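Local coordinates for microtubule-associated protein 1A/1B, light chain 3, putative (PDB 3H9D) that probably binds phosphatidylethanolamine as a ubiquitin-like ATG8-family protein of the autophagy machinery in Trypanosoma brucei, at residues C36-V39 / Y40-I44. Sequence-based numbering, arbitrary orientation.
Sequences CEKV and YNSDI
V39 and S42 close a turn where the chain leaves its strand: with Y40 and N41 both in helical backbone conformation, the N of S42 comes back to V39 O at 3.2 Å, the i to i+3 bond of a beta turn. That bond is somewhat bent, 148° at the hydrogen, and its N-H arrives from above the carbonyl plane rather than along a lone pair. The hydroxyl of S42 adds a second grip, OG to V39 O 2.9 Å, from the same face of that plane. It can do this because OG sits between the backbone N and carbonyl carbon of its own residue (chi1 46°), turned back over the turn. V39 CG1 lies against the side chain of N41, 3.8 Å from ND2. K38 spans the wider part of the loop. Its chain bends at chi3, -90°, which carries the ammonium in between two carbonyls: NZ donates to S42 O at 2.8 Å and to I44 O at 3.1 Å, each a little off the carbonyl plane. One lysine thus ties down the returning backbone at two points, while CG2 of I44 packs 4.0 Å from K38 CB near the root of the side chain. The arrangement ends strand 31-38 and begins the connection to its antiparallel neighbour 51-55 in the ubiquitin-like sheet. Strand 108-113 flanks it on the other edge: V39 pairs through its backbone with Y112, K111 donates to K38 O, and I44 rests on Y112.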
# COMPACT_ATOMS: atom_id res chain seq x y z
N CYS A 36 -1.89 14.24 1.57
CA CYS A 36 -2.31 14.92 0.35
C CYS A 36 -1.36 14.65 -0.80
O CYS A 36 -0.22 15.15 -0.82
CB CYS A 36 -2.41 16.43 0.61
SG CYS A 36 -3.70 17.26 -0.31
N GLU A 37 -1.82 13.85 -1.77
CA GLU A 37 -0.95 13.41 -2.87
C GLU A 37 -1.52 13.73 -4.25
O GLU A 37 -2.72 13.82 -4.41
CB GLU A 37 -0.65 11.92 -2.73
CG GLU A 37 0.07 11.55 -1.42
CD GLU A 37 0.18 10.05 -1.22
OE1 GLU A 37 1.26 9.48 -1.50
OE2 GLU A 37 -0.82 9.43 -0.82
N LYS A 38 -0.67 13.94 -5.26
CA LYS A 38 -1.18 14.27 -6.59
C LYS A 38 -1.94 13.11 -7.21
O LYS A 38 -1.52 11.95 -7.11
CB LYS A 38 -0.07 14.77 -7.54
CG LYS A 38 0.87 13.72 -8.05
CD LYS A 38 1.72 14.21 -9.20
CE LYS A 38 1.07 13.96 -10.54
NZ LYS A 38 1.94 14.42 -11.64
N VAL A 39 -3.07 13.43 -7.85
CA VAL A 39 -3.73 12.51 -8.79
C VAL A 39 -2.69 12.06 -9.83
O VAL A 39 -2.06 12.89 -10.48
CB VAL A 39 -4.93 13.20 -9.50
CG1 VAL A 39 -5.44 12.36 -10.69
CG2 VAL A 39 -6.07 13.48 -8.51
N TYR A 40 -2.53 10.74 -9.97
CA TYR A 40 -1.59 10.15 -10.94
C TYR A 40 -1.62 10.82 -12.32
O TYR A 40 -0.56 11.18 -12.86
CB TYR A 40 -1.82 8.62 -11.05
CG TYR A 40 -1.28 7.99 -12.31
CD1 TYR A 40 0.06 7.60 -12.41
CD2 TYR A 40 -2.11 7.79 -13.42
CE1 TYR A 40 0.56 7.02 -13.58
CE2 TYR A 40 -1.63 7.23 -14.58
CZ TYR A 40 -0.29 6.84 -14.67
OH TYR A 40 0.18 6.27 -15.84
N ASN A 41 -2.82 10.99 -12.87
CA ASN A 41 -3.09 11.59 -14.19
C ASN A 41 -2.58 13.02 -14.44
O ASN A 41 -2.16 13.36 -15.55
CB ASN A 41 -4.60 11.66 -14.41
CG ASN A 41 -5.25 10.31 -14.52
OD1 ASN A 41 -5.50 9.83 -15.64
ND2 ASN A 41 -5.54 9.68 -13.38
N SER A 42 -2.68 13.87 -13.43
CA SER A 42 -2.52 15.31 -13.62
C SER A 42 -1.09 15.84 -13.78
O SER A 42 -0.11 15.21 -13.38
CB SER A 42 -3.24 16.06 -12.51
OG SER A 42 -2.95 15.49 -11.25
N ASP A 43 -0.99 17.03 -14.37
CA ASP A 43 0.28 17.72 -14.60
C ASP A 43 0.70 18.63 -13.43
O ASP A 43 1.43 19.60 -13.60
CB ASP A 43 0.17 18.53 -15.89
CG ASP A 43 1.51 19.00 -16.39
OD1 ASP A 43 2.54 18.43 -15.98
OD2 ASP A 43 1.52 19.96 -17.20
N ILE A 44 0.25 18.29 -12.23
CA ILE A 44 0.59 19.07 -11.05
C ILE A 44 1.75 18.42 -10.26
O ILE A 44 1.92 17.19 -10.28
CB ILE A 44 -0.68 19.33 -10.21
CG1 ILE A 44 -0.50 20.55 -9.29
CG2 ILE A 44 -1.12 18.05 -9.48
CD1 ILE A 44 -1.81 21.31 -9.02